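Side-chain contacts in geranylgeranyl Pyrophosphate Synthetase (Geoglobus acetivorans, PDB 5JFQ), which builds geranylgeranyl diphosphate, with some farnesyl diphosphate, by magnesium-dependent addition of isopentenyl diphosphate units to dimethylallyl diphosphate: residues E74-H77 against N78-V82; T107-L110 against A111-L115; L140-V143 against C144-I147. All coordinates share one frame; numbering follows the deposited sequence.

Contact 1 (E74-H77 against N78-V82); sequences ETVH and NFTLV
The N78 side chain grips E74 at two points. ND2 of N78 gives one N-H to E74 O at 2.8 Å, nearly straight at 168°, and makes a longer, more bent bond to E74 OE2 at 3.2 Å from above the carboxylate plane; both acceptors lie in the plane of the N78 amide, which fixes its rotation. The backbone N of N78 reaches E74 O from the opposite face of that carbonyl. OE2 is also salt-bridged to R46, so the carboxylate ties two neighbours together. T75 O takes the N-H of F79, while the T75 hydroxyl bonds back to I71 O. All this lies within helix 67-88, a core helix of the predominantly helical polyprenyl synthetase fold. V76 O accepts from T80 N, and V76 CG1 rests against F79 CD2 at 4.2 Å. H77 probably binds isopentenyl diphosphate, as in relatives; L81 CD2 sits over one face of the H77 ring, 4.1 Å from its centroid, and a water at the ring edge lies 2.6 Å from H77 ND1 and donates to T80 OG1. Set between its own N and C (chi1 59°), T80 OG1 donates to H77 O at 2.6 Å, which also accepts from L81 N.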
loop_
_atom_site.group_PDB
_atom_site.type_symbol
_atom_site.label_atom_id
_atom_site.label_comp_id
_atom_site.label_asym_id
_atom_site.label_seq_id
_atom_site.Cartn_x
_atom_site.Cartn_y
_atom_site.Cartn_z
ATOM N N GLU B 74 -1.652 5.281 -12.816
ATOM C CA GLU B 74 -0.290 5.806 -12.890
ATOM C C GLU B 74 0.316 5.922 -11.504
ATOM O O GLU B 74 1.515 5.679 -11.314
ATOM C CB GLU B 74 -0.256 7.169 -13.577
ATOM C CG GLU B 74 1.146 7.784 -13.675
ATOM C CD GLU B 74 2.052 7.081 -14.679
ATOM O OE1 GLU B 74 1.581 6.170 -15.378
ATOM O OE2 GLU B 74 3.242 7.436 -14.771
ATOM N N THR B 75 -0.510 6.281 -10.523
ATOM C CA THR B 75 -0.048 6.359 -9.146
ATOM C C THR B 75 0.388 4.988 -8.638
ATOM O O THR B 75 1.450 4.859 -8.013
ATOM C CB THR B 75 -1.161 6.960 -8.287
ATOM O OG1 THR B 75 -1.677 8.119 -8.950
ATOM C CG2 THR B 75 -0.649 7.350 -6.903
ATOM N N VAL B 76 -0.410 3.952 -8.913
ATOM C CA VAL B 76 0.014 2.588 -8.606
ATOM C C VAL B 76 1.347 2.289 -9.276
ATOM O O VAL B 76 2.275 1.769 -8.641
ATOM C CB VAL B 76 -1.055 1.563 -9.030
ATOM C CG1 VAL B 76 -0.455 0.144 -8.986
ATOM C CG2 VAL B 76 -2.269 1.659 -8.127
ATOM N N HIS B 77 1.460 2.633 -10.536
ATOM C CA HIS B 77 2.672 2.361 -11.231
ATOM C C HIS B 77 3.827 3.009 -10.552
ATOM O O HIS B 77 4.836 2.398 -10.392
ATOM C CB HIS B 77 2.581 2.775 -12.686
ATOM C CG HIS B 77 3.794 2.436 -13.490
ATOM N ND1 HIS B 77 4.271 1.157 -13.614
ATOM C CD2 HIS B 77 4.638 3.217 -14.191
ATOM C CE1 HIS B 77 5.351 1.165 -14.361
ATOM N NE2 HIS B 77 5.593 2.402 -14.724
ATOM N N ASN B 78 3.687 4.252 -10.157
ATOM C CA ASN B 78 4.779 4.943 -9.483
ATOM C C ASN B 78 5.040 4.353 -8.103
ATOM O O ASN B 78 6.189 4.270 -7.662
ATOM C CB ASN B 78 4.486 6.432 -9.390
ATOM C CG ASN B 78 4.831 7.165 -10.658
ATOM O OD1 ASN B 78 5.839 7.871 -10.731
ATOM N ND2 ASN B 78 3.997 6.995 -11.680
ATOM N N PHE B 79 3.984 3.954 -7.402
ATOM C CA PHE B 79 4.170 3.200 -6.178
ATOM C C PHE B 79 5.094 2.010 -6.414
ATOM O O PHE B 79 6.081 1.828 -5.689
ATOM C CB PHE B 79 2.807 2.753 -5.643
ATOM C CG PHE B 79 2.811 1.377 -5.022
ATOM C CD1 PHE B 79 3.528 1.122 -3.872
ATOM C CD2 PHE B 79 2.079 0.356 -5.583
ATOM C CE1 PHE B 79 3.533 -0.135 -3.315
ATOM C CE2 PHE B 79 2.080 -0.882 -5.020
ATOM C CZ PHE B 79 2.815 -1.132 -3.888
ATOM N N THR B 80 4.796 1.184 -7.430
ATOM C CA THR B 80 5.597 -0.022 -7.637
ATOM C C THR B 80 7.050 0.338 -7.920
ATOM O O THR B 80 7.964 -0.239 -7.319
ATOM C CB THR B 80 5.025 -0.895 -8.756
ATOM O OG1 THR B 80 4.972 -0.157 -9.978
ATOM C CG2 THR B 80 3.640 -1.390 -8.399
ATOM N N LEU B 81 7.278 1.328 -8.793
ATOM C CA LEU B 81 8.638 1.795 -9.068
ATOM C C LEU B 81 9.417 2.019 -7.782
ATOM O O LEU B 81 10.535 1.501 -7.611
ATOM C CB LEU B 81 8.617 3.085 -9.886
ATOM C CG LEU B 81 7.882 3.068 -11.220
ATOM C CD1 LEU B 81 8.176 4.359 -11.938
ATOM C CD2 LEU B 81 8.251 1.853 -12.055
ATOM N N VAL B 82 8.818 2.771 -6.854
ATOM C CA VAL B 82 9.510 3.149 -5.628
ATOM C C VAL B 82 9.897 1.911 -4.825
ATOM O O VAL B 82 11.062 1.738 -4.439
ATOM C CB VAL B 82 8.639 4.115 -4.814
ATOM C CG1 VAL B 82 9.275 4.408 -3.491
ATOM C CG2 VAL B 82 8.408 5.394 -5.605
HETATM O O HOH W 1 3.793 -1.263 -12.694
#

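Contact 2 (T107-L110 against A111-L115); sequences TAIL and AGDTL
A111 N donates to T107 O at 2.7 Å, and the CB of A111 lies against the same carbonyl oxygen. The methyl also packs on A35 of helix 30-36. G112 continues the ladder with a long but almost straight bond from its N to A108 O, 3.2 Å and 176°. D113 gives its N-H to I109 O at 2.9 Å, and its side chain runs beside that of I109, both pointing the same way. The carboxylate is brought back over the preceding turn because CG stands anti to the carbonyl carbon (chi1 -76°), which leaves OD2 3.7 Å from I109 CG2. That oxygen is hydrogen-bonded to H83 ND1 of the second subunit, while I109 O, besides taking D113 N, accepts from H83 NE2 of its own chain. This stretch of helix 105-123 thus belongs to the homodimer interface of the polyprenyl synthetase fold: T107 packs on F152, I109 on M87 and T114 on C148, each partner in the second subunit, and D113 O receives the hydroxyl of Y116 from there. T114 bends its side chain back to its own helix. OG1 donates to L110 O at 2.7 Å, so the buried hydroxyl finds its acceptor in the carbonyl four residues earlier, and T114 N reaches the same oxygen at 2.8 Å from the opposite face of the carbonyl plane. L32 of helix 30-36 packs against T114 and L110 alike.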
loop_
_atom_site.group_PDB
_atom_site.type_symbol
_atom_site.label_atom_id
_atom_site.label_comp_id
_atom_site.label_asym_id
_atom_site.label_seq_id
_atom_site.Cartn_x
_atom_site.Cartn_y
_atom_site.Cartn_z
ATOM N N THR B 107 12.038 6.249 4.169
ATOM C CA THR B 107 11.224 7.249 3.484
ATOM C C THR B 107 10.742 6.737 2.134
ATOM O O THR B 107 9.593 6.979 1.748
ATOM C CB THR B 107 11.993 8.556 3.318
ATOM O OG1 THR B 107 12.341 9.071 4.610
ATOM C CG2 THR B 107 11.138 9.590 2.592
ATOM N N ALA B 108 11.596 6.018 1.407
ATOM C CA ALA B 108 11.161 5.393 0.157
ATOM C C ALA B 108 9.977 4.469 0.383
ATOM O O ALA B 108 9.032 4.451 -0.411
ATOM C CB ALA B 108 12.310 4.614 -0.483
ATOM N N ILE B 109 10.014 3.675 1.449
ATOM C CA ILE B 109 8.883 2.806 1.738
ATOM C C ILE B 109 7.630 3.640 1.973
ATOM O O ILE B 109 6.594 3.425 1.334
ATOM C CB ILE B 109 9.200 1.892 2.930
ATOM C CG1 ILE B 109 10.343 0.931 2.548
ATOM C CG2 ILE B 109 7.939 1.142 3.372
ATOM C CD1 ILE B 109 10.880 0.121 3.703
ATOM N N LEU B 110 7.722 4.634 2.865
ATOM C CA LEU B 110 6.570 5.494 3.138
ATOM C C LEU B 110 6.116 6.245 1.897
ATOM O O LEU B 110 4.921 6.525 1.752
ATOM C CB LEU B 110 6.876 6.504 4.253
ATOM C CG LEU B 110 7.165 5.959 5.660
ATOM C CD1 LEU B 110 7.637 7.057 6.640
ATOM C CD2 LEU B 110 5.979 5.176 6.210
ATOM N N ALA B 111 7.039 6.602 1.003
ATOM C CA ALA B 111 6.626 7.356 -0.174
ATOM C C ALA B 111 5.722 6.509 -1.060
ATOM O O ALA B 111 4.633 6.949 -1.448
ATOM C CB ALA B 111 7.840 7.864 -0.946
ATOM N N GLY B 112 6.142 5.277 -1.366
ATOM C CA GLY B 112 5.281 4.380 -2.117
ATOM C C GLY B 112 4.008 4.029 -1.366
ATOM O O GLY B 112 2.931 3.944 -1.963
ATOM N N ASP B 113 4.110 3.821 -0.045
ATOM C CA ASP B 113 2.910 3.577 0.756
ATOM C C ASP B 113 1.925 4.727 0.633
ATOM O O ASP B 113 0.709 4.511 0.684
ATOM C CB ASP B 113 3.263 3.379 2.225
ATOM C CG ASP B 113 3.863 2.026 2.508
ATOM O OD1 ASP B 113 3.903 1.169 1.605
ATOM O OD2 ASP B 113 4.290 1.816 3.662
ATOM N N THR B 114 2.443 5.949 0.476
ATOM C CA THR B 114 1.606 7.133 0.331
ATOM C C THR B 114 0.970 7.187 -1.049
ATOM O O THR B 114 -0.246 7.375 -1.182
ATOM C CB THR B 114 2.429 8.393 0.564
ATOM O OG1 THR B 114 2.957 8.403 1.901
ATOM C CG2 THR B 114 1.553 9.623 0.329
ATOM N N LEU B 115 1.782 7.045 -2.092
ATOM C CA LEU B 115 1.238 6.895 -3.434
ATOM C C LEU B 115 0.180 5.797 -3.471
ATOM O O LEU B 115 -0.886 5.962 -4.081
ATOM C CB LEU B 115 2.377 6.601 -4.418
ATOM C CG LEU B 115 3.313 7.797 -4.681
ATOM C CD1 LEU B 115 4.570 7.397 -5.466
ATOM C CD2 LEU B 115 2.573 8.946 -5.388
#

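Contact 3 (L140-V143 against C144-I147); sequences LARV and CVEI
R142 folds its guanidinium over the side chain of V145, one turn further along the helix, the two crossing at a slant. V145 CG2 lies over one face of the planar group, and V145 CG1 is the methyl nearest R142 NH2. Bends at chi2 and chi3 (-110° and 42°) carry the guanidinium forward along the helix, onto V145, where NH1 forms a salt bridge with E121 of the second subunit. With alanine here instead of R142, E121 of the second subunit would probably lose this cationic partner and V145 the guanidinium lying against it. E146 CG packs on R142 O at 3.4 Å, and its carboxylate, 5.8 Å from R142 NE to E146 OE1, turns to a salt bridge with R173 of helix 165-190. Backbone bonds from C144, V145, E146 and I147 to the carbonyls four residues earlier hold this part of helix 130-159 together, a long helix of the polyprenyl synthetase bundle that also meets the dimer partner. Its inward side is apolar: C144 SG, anti to its carbonyl carbon (chi1 -68°), is set beside L140 CD1 at 4.2 Å, and V143 CG1 approaches I147 CD1 at 4.3 Å. The polar ends of R142 and E146 are each paired in a salt bridge with a separate partner, one across the dimer and one on a neighbouring helix, which probably balances their charges, so the helix probably ties subunit and bundle together through two distinct charge pairs.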
loop_
_atom_site.group_PDB
_atom_site.type_symbol
_atom_site.label_atom_id
_atom_site.label_comp_id
_atom_site.label_asym_id
_atom_site.label_seq_id
_atom_site.Cartn_x
_atom_site.Cartn_y
_atom_site.Cartn_z
ATOM N N LEU B 140 -8.761 -3.159 -9.150
ATOM C CA LEU B 140 -7.448 -2.550 -9.017
ATOM C C LEU B 140 -6.709 -3.049 -7.789
ATOM O O LEU B 140 -5.479 -3.134 -7.795
ATOM C CB LEU B 140 -7.584 -1.036 -8.961
ATOM C CG LEU B 140 -6.279 -0.289 -8.701
ATOM C CD1 LEU B 140 -5.250 -0.548 -9.800
ATOM C CD2 LEU B 140 -6.549 1.184 -8.566
ATOM N N ALA B 141 -7.430 -3.375 -6.726
ATOM C CA ALA B 141 -6.751 -3.878 -5.542
ATOM C C ALA B 141 -6.263 -5.306 -5.760
ATOM O O ALA B 141 -5.195 -5.684 -5.269
ATOM C CB ALA B 141 -7.683 -3.785 -4.327
ATOM N N ARG B 142 -7.041 -6.122 -6.475
ATOM C CA ARG B 142 -6.590 -7.466 -6.818
ATOM C C ARG B 142 -5.394 -7.401 -7.751
ATOM O O ARG B 142 -4.451 -8.198 -7.646
ATOM C CB ARG B 142 -7.722 -8.240 -7.482
ATOM C CG ARG B 142 -8.727 -8.810 -6.519
ATOM C CD ARG B 142 -8.625 -10.351 -6.468
ATOM N NE ARG B 142 -7.248 -10.852 -6.456
ATOM C CZ ARG B 142 -6.556 -11.166 -5.360
ATOM N NH1 ARG B 142 -7.085 -11.031 -4.151
ATOM N NH2 ARG B 142 -5.314 -11.625 -5.474
ATOM N N VAL B 143 -5.447 -6.459 -8.690
ATOM C CA VAL B 143 -4.326 -6.174 -9.571
ATOM C C VAL B 143 -3.080 -5.876 -8.750
ATOM O O VAL B 143 -2.002 -6.431 -9.004
ATOM C CB VAL B 143 -4.720 -5.014 -10.513
ATOM C CG1 VAL B 143 -3.514 -4.340 -11.125
ATOM C CG2 VAL B 143 -5.676 -5.520 -11.580
ATOM N N CYS B 144 -3.219 -5.036 -7.722
ATOM C CA CYS B 144 -2.083 -4.699 -6.875
ATOM C C CYS B 144 -1.575 -5.921 -6.115
ATOM O O CYS B 144 -0.367 -6.087 -5.931
ATOM C CB CYS B 144 -2.476 -3.577 -5.918
ATOM S SG CYS B 144 -2.769 -1.984 -6.747
ATOM N N VAL B 145 -2.478 -6.791 -5.668
ATOM C CA VAL B 145 -2.033 -8.027 -5.036
ATOM C C VAL B 145 -1.200 -8.833 -6.015
ATOM O O VAL B 145 -0.169 -9.404 -5.650
ATOM C CB VAL B 145 -3.236 -8.838 -4.517
ATOM C CG1 VAL B 145 -2.793 -10.206 -4.038
ATOM C CG2 VAL B 145 -3.967 -8.081 -3.402
ATOM N N GLU B 146 -1.616 -8.866 -7.283
ATOM C CA GLU B 146 -0.934 -9.709 -8.255
ATOM C C GLU B 146 0.426 -9.139 -8.633
ATOM O O GLU B 146 1.388 -9.895 -8.778
ATOM C CB GLU B 146 -1.805 -9.903 -9.486
ATOM C CG GLU B 146 -2.964 -10.845 -9.235
ATOM C CD GLU B 146 -3.291 -11.684 -10.450
ATOM O OE1 GLU B 146 -4.081 -11.214 -11.298
ATOM O OE2 GLU B 146 -2.739 -12.807 -10.568
ATOM N N ILE B 147 0.531 -7.815 -8.785
ATOM C CA ILE B 147 1.844 -7.202 -8.994
ATOM C C ILE B 147 2.801 -7.611 -7.885
ATOM O O ILE B 147 3.963 -7.941 -8.140
ATOM C CB ILE B 147 1.732 -5.667 -9.086
ATOM C CG1 ILE B 147 0.694 -5.247 -10.130
ATOM C CG2 ILE B 147 3.101 -5.043 -9.377
ATOM C CD1 ILE B 147 0.651 -3.763 -10.345
#

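Contact 1 lies between the other two. Its V82 and F79 pack on contact 2, with V82 CG1 3.1 Å from A108 O and F79 CD1 3.5 Å from G112 O; the centres are 10 Å apart. Toward contact 3, whose centre is 12 Å from that of contact 1, V76 CG1 meets C144 SG at 3.9 Å and T80 CG2 meets I147 CG2 at 3.8 Å. Contacts 2 and 3 do not touch, yet both reach the second subunit. The probable substrate pocket adjoins contacts 1 and 3: the side chain of H77 is about 3 Å from that of R48, a probable isopentenyl diphosphate residue, and that of I147 about 4 Å from that of K175, a probable dimethylallyl diphosphate residue.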